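Local coordinates for protein Blo t 1 allergen (Blomia tropicalis, PDB 5JT8) that is a mite allergen of the papain-like cysteine protease family, probably acting as a peptidase whose prodomain holds the zymogen inactive, at residues Q163-Y173 against T211-R222. Residues are numbered along the deposited sequence; the frame is centred on the assembly and turned at random.
Sequences QELVDCTYNRY and TQWCDPDVEGQR. Unlike the reference sequence in segment 211-222: Asp215 (reference Asn).
Cys168, in the last turn of helix 162-168, is joined to Cys214 by a disulfide with chi3 near 98°. On Cys214, SG lies anti to the backbone N (chi1 172°) and reaches back to the helix, while CB sits squarely over the Tyr173 ring, 3.4 Å from its centroid, in a CH-pi contact. The Cys214 sulfur meets the same ring obliquely, with SG 3.5 Å from Tyr173 CE2. Trp213 brings CZ3 to the edge of that ring, near its plane, and Pro216 CG packs against the Tyr173 hydroxyl. A second CH-pi contact sets Thr211 CG2 over the centre of one Tyr170 face; Arg172 N lies above the other, toward the rim.

Asp167 takes the backbone N-H of Gln212 on OD1 (2.7 Å), met from well above the carboxylate plane, and its OD2 is hydrogen-bonded to Tyr205 OH. A buried helix carboxylate thus grips the loop backbone. One water bridges Asp167 O, Gln212 O and Cys214 N. At the far end, extended Glu164 turns the syn lone pair of OE2 to Arg222 NH1 in a 2.6 Å salt bridge, the carboxylate and guanidinium planes 72° apart; OE2 is also hydrogen-bonded to Tyr193 OH, and NH1 to Gly198 O. Disulfide, Tyr173 packing and salt bridge together tie a long irregular loop along helix 162-168, a disulfide-braced element of the helical domain in the papain fold.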
loop_
_atom_site.group_PDB
_atom_site.type_symbol
_atom_site.label_atom_id
_atom_site.label_comp_id
_atom_site.label_asym_id
_atom_site.label_seq_id
_atom_site.Cartn_x
_atom_site.Cartn_y
_atom_site.Cartn_z
ATOM N N GLN A 163 7.799 -11.723 -2.943
ATOM C CA GLN A 163 7.623 -13.063 -2.388
ATOM C C GLN A 163 8.786 -13.399 -1.444
ATOM O O GLN A 163 8.595 -14.056 -0.416
ATOM C CB GLN A 163 7.507 -14.108 -3.507
ATOM C CG GLN A 163 7.115 -15.523 -3.055
ATOM C CD GLN A 163 5.711 -15.601 -2.491
ATOM O OE1 GLN A 163 4.743 -15.201 -3.145
ATOM N NE2 GLN A 163 5.592 -16.112 -1.266
ATOM N N GLU A 164 9.987 -12.938 -1.783
ATOM C CA GLU A 164 11.140 -13.193 -0.934
ATOM C C GLU A 164 10.950 -12.483 0.409
ATOM O O GLU A 164 11.370 -12.988 1.447
ATOM C CB GLU A 164 12.454 -12.737 -1.582
ATOM C CG GLU A 164 13.669 -13.057 -0.693
ATOM C CD GLU A 164 15.003 -12.646 -1.269
ATOM O OE1 GLU A 164 15.034 -11.968 -2.323
ATOM O OE2 GLU A 164 16.035 -12.987 -0.644
ATOM N N LEU A 165 10.331 -11.307 0.385
ATOM C CA LEU A 165 10.013 -10.603 1.622
ATOM C C LEU A 165 8.993 -11.404 2.437
ATOM O O LEU A 165 9.153 -11.598 3.649
ATOM C CB LEU A 165 9.475 -9.202 1.333
ATOM C CG LEU A 165 10.498 -8.141 0.930
ATOM C CD1 LEU A 165 9.808 -6.845 0.543
ATOM C CD2 LEU A 165 11.544 -7.912 2.054
ATOM N N VAL A 166 7.959 -11.881 1.758
ATOM C CA VAL A 166 6.874 -12.606 2.405
ATOM C C VAL A 166 7.395 -13.830 3.147
ATOM O O VAL A 166 6.982 -14.113 4.276
ATOM C CB VAL A 166 5.813 -13.015 1.376
ATOM C CG1 VAL A 166 4.861 -14.061 1.947
ATOM C CG2 VAL A 166 5.050 -11.778 0.890
ATOM N N ASP A 167 8.345 -14.527 2.537
ATOM C CA ASP A 167 8.808 -15.779 3.101
ATOM C C ASP A 167 9.972 -15.637 4.056
ATOM O O ASP A 167 10.070 -16.378 5.024
ATOM C CB ASP A 167 9.189 -16.725 1.981
ATOM C CG ASP A 167 8.017 -17.044 1.099
ATOM O OD1 ASP A 167 6.868 -16.853 1.552
ATOM O OD2 ASP A 167 8.246 -17.475 -0.043
ATOM N N CYS A 168 10.852 -14.688 3.789
ATOM C CA CYS A 168 12.123 -14.702 4.471
ATOM C C CYS A 168 12.175 -13.703 5.618
ATOM O O CYS A 168 13.149 -13.684 6.368
ATOM C CB CYS A 168 13.247 -14.464 3.469
ATOM S SG CYS A 168 13.250 -15.713 2.142
ATOM N N THR A 169 11.125 -12.892 5.757
ATOM C CA THR A 169 10.946 -12.073 6.960
ATOM C C THR A 169 9.868 -12.696 7.833
ATOM O O THR A 169 9.486 -12.135 8.867
ATOM C CB THR A 169 10.554 -10.592 6.650
ATOM O OG1 THR A 169 9.242 -10.542 6.081
ATOM C CG2 THR A 169 11.525 -9.959 5.696
ATOM N N TYR A 170 9.393 -13.867 7.411
ATOM C CA TYR A 170 8.398 -14.626 8.156
ATOM C C TYR A 170 8.931 -15.026 9.534
ATOM O O TYR A 170 9.918 -15.764 9.636
ATOM C CB TYR A 170 7.991 -15.876 7.366
ATOM C CG TYR A 170 6.754 -16.571 7.896
ATOM C CD1 TYR A 170 5.642 -15.843 8.291
ATOM C CD2 TYR A 170 6.692 -17.947 7.979
ATOM C CE1 TYR A 170 4.506 -16.475 8.765
ATOM C CE2 TYR A 170 5.563 -18.586 8.444
ATOM C CZ TYR A 170 4.471 -17.847 8.837
ATOM O OH TYR A 170 3.340 -18.491 9.307
ATOM N N ASN A 171 8.255 -14.554 10.581
ATOM C CA ASN A 171 8.715 -14.737 11.966
ATOM C C ASN A 171 9.057 -16.190 12.314
ATOM O O ASN A 171 10.077 -16.455 12.954
ATOM C CB ASN A 171 7.659 -14.215 12.943
ATOM C CG ASN A 171 8.196 -14.047 14.359
ATOM O OD1 ASN A 171 9.306 -14.467 14.678
ATOM N ND2 ASN A 171 7.401 -13.422 15.216
ATOM N N ARG A 172 8.216 -17.124 11.882
ATOM C CA ARG A 172 8.466 -18.553 12.129
ATOM C C ARG A 172 9.748 -19.060 11.459
ATOM O O ARG A 172 10.363 -20.018 11.924
ATOM C CB ARG A 172 7.281 -19.392 11.651
ATOM C CG ARG A 172 6.073 -19.359 12.567
ATOM C CD ARG A 172 5.498 -20.779 12.754
ATOM N NE ARG A 172 4.494 -21.099 11.748
ATOM C CZ ARG A 172 3.961 -22.302 11.569
ATOM N NH1 ARG A 172 4.333 -23.324 12.330
ATOM N NH2 ARG A 172 3.052 -22.479 10.624
ATOM N N TYR A 173 10.136 -18.427 10.357
ATOM C CA TYR A 173 11.346 -18.810 9.645
ATOM C C TYR A 173 12.580 -18.191 10.290
ATOM O O TYR A 173 13.570 -18.879 10.564
ATOM C CB TYR A 173 11.275 -18.385 8.165
ATOM C CG TYR A 173 12.598 -18.588 7.449
ATOM C CD1 TYR A 173 13.026 -19.866 7.079
ATOM C CD2 TYR A 173 13.436 -17.512 7.177
ATOM C CE1 TYR A 173 14.243 -20.055 6.441
ATOM C CE2 TYR A 173 14.655 -17.694 6.547
ATOM C CZ TYR A 173 15.048 -18.963 6.179
ATOM O OH TYR A 173 16.255 -19.131 5.549
ATOM N N THR A 211 2.157 -17.600 1.623
ATOM C CA THR A 211 3.332 -17.765 2.466
ATOM C C THR A 211 4.036 -19.081 2.158
ATOM O O THR A 211 3.434 -20.152 2.241
ATOM C CB THR A 211 2.949 -17.693 3.952
ATOM O OG1 THR A 211 2.280 -16.449 4.186
ATOM C CG2 THR A 211 4.188 -17.757 4.832
ATOM N N GLN A 212 5.301 -18.995 1.769
ATOM C CA GLN A 212 6.079 -20.189 1.459
ATOM C C GLN A 212 7.248 -20.317 2.403
ATOM O O GLN A 212 7.511 -19.412 3.196
ATOM C CB GLN A 212 6.598 -20.156 0.023
ATOM C CG GLN A 212 5.523 -19.949 -1.024
ATOM C CD GLN A 212 6.098 -19.591 -2.381
ATOM O OE1 GLN A 212 7.154 -18.959 -2.486
ATOM N NE2 GLN A 212 5.404 -19.990 -3.424
ATOM N N TRP A 213 7.956 -21.434 2.300
ATOM C CA TRP A 213 9.234 -21.588 2.968
ATOM C C TRP A 213 10.299 -20.756 2.269
ATOM O O TRP A 213 10.461 -20.835 1.047
ATOM C CB TRP A 213 9.656 -23.054 3.003
ATOM C CG TRP A 213 9.286 -23.736 4.265
ATOM C CD1 TRP A 213 8.124 -24.398 4.521
ATOM C CD2 TRP A 213 10.074 -23.827 5.464
ATOM N NE1 TRP A 213 8.136 -24.898 5.799
ATOM C CE2 TRP A 213 9.323 -24.566 6.398
ATOM C CE3 TRP A 213 11.341 -23.364 5.833
ATOM C CZ2 TRP A 213 9.798 -24.858 7.678
ATOM C CZ3 TRP A 213 11.811 -23.649 7.105
ATOM C CH2 TRP A 213 11.042 -24.393 8.010
ATOM N N CYS A 214 11.020 -19.961 3.055
ATOM C CA CYS A 214 12.047 -19.078 2.523
ATOM C C CYS A 214 13.127 -19.871 1.805
ATOM O O CYS A 214 13.656 -20.865 2.315
ATOM C CB CYS A 214 12.672 -18.234 3.638
ATOM S SG CYS A 214 14.119 -17.267 3.139
ATOM N N ASP A 215 13.426 -19.444 0.591
ATOM C CA ASP A 215 14.576 -19.960 -0.103
ATOM C C ASP A 215 15.653 -18.895 0.005
ATOM O O ASP A 215 15.528 -17.830 -0.583
ATOM C CB ASP A 215 14.247 -20.292 -1.560
ATOM C CG ASP A 215 15.423 -20.917 -2.300
ATOM O OD1 ASP A 215 16.569 -20.786 -1.817
ATOM O OD2 ASP A 215 15.208 -21.529 -3.370
ATOM N N PRO A 216 16.710 -19.184 0.778
ATOM C CA PRO A 216 17.851 -18.273 0.908
ATOM C C PRO A 216 18.992 -18.578 -0.089
ATOM O O PRO A 216 19.859 -17.728 -0.281
ATOM C CB PRO A 216 18.298 -18.511 2.349
ATOM C CG PRO A 216 18.040 -20.021 2.539
ATOM C CD PRO A 216 16.817 -20.344 1.690
ATOM N N ASP A 217 19.005 -19.762 -0.705
ATOM C CA ASP A 217 20.031 -20.047 -1.716
ATOM C C ASP A 217 19.511 -19.719 -3.114
ATOM O O ASP A 217 19.786 -20.434 -4.085
ATOM C CB ASP A 217 20.529 -21.507 -1.669
ATOM C CG ASP A 217 19.446 -22.525 -1.989
ATOM O OD1 ASP A 217 18.382 -22.508 -1.349
ATOM O OD2 ASP A 217 19.656 -23.338 -2.912
ATOM N N VAL A 218 18.748 -18.635 -3.205
ATOM C CA VAL A 218 18.398 -18.069 -4.496
ATOM C C VAL A 218 19.547 -17.194 -4.931
ATOM O O VAL A 218 19.939 -16.285 -4.201
ATOM C CB VAL A 218 17.119 -17.215 -4.452
ATOM C CG1 VAL A 218 16.672 -16.877 -5.868
ATOM C CG2 VAL A 218 16.025 -17.934 -3.711
ATOM N N GLU A 219 20.097 -17.444 -6.111
ATOM C CA GLU A 219 21.106 -16.527 -6.593
ATOM C C GLU A 219 20.440 -15.526 -7.533
ATOM O O GLU A 219 19.218 -15.535 -7.729
ATOM C CB GLU A 219 22.275 -17.256 -7.271
ATOM C CG GLU A 219 23.590 -16.464 -7.135
ATOM C CD GLU A 219 24.753 -17.083 -7.870
ATOM O OE1 GLU A 219 24.508 -17.902 -8.777
ATOM O OE2 GLU A 219 25.914 -16.747 -7.542
ATOM N N GLY A 220 21.249 -14.651 -8.101
ATOM C CA GLY A 220 20.731 -13.527 -8.839
ATOM C C GLY A 220 21.315 -12.349 -8.121
ATOM O O GLY A 220 21.715 -12.463 -6.962
ATOM N N GLN A 221 21.395 -11.219 -8.799
ATOM C CA GLN A 221 21.901 -10.030 -8.153
ATOM C C GLN A 221 20.959 -9.635 -7.012
ATOM O O GLN A 221 19.751 -9.871 -7.091
ATOM C CB GLN A 221 22.042 -8.905 -9.168
ATOM C CG GLN A 221 22.690 -7.671 -8.601
ATOM C CD GLN A 221 23.483 -6.939 -9.641
ATOM O OE1 GLN A 221 23.870 -7.519 -10.660
ATOM N NE2 GLN A 221 23.740 -5.659 -9.398
ATOM N N ARG A 222 21.506 -9.056 -5.949
ATOM C CA ARG A 222 20.678 -8.617 -4.835
ATOM C C ARG A 222 20.718 -7.115 -4.716
ATOM O O ARG A 222 21.775 -6.501 -4.814
ATOM C CB ARG A 222 21.121 -9.273 -3.516
ATOM C CG ARG A 222 20.637 -10.703 -3.396
ATOM C CD ARG A 222 20.959 -11.358 -2.067
ATOM N NE ARG A 222 20.485 -12.741 -2.065
ATOM C CZ ARG A 222 19.327 -13.139 -1.542
ATOM N NH1 ARG A 222 18.525 -12.265 -0.949
ATOM N NH2 ARG A 222 18.979 -14.420 -1.597
HETATM O O HOH W 1 9.672 -18.933 5.202
#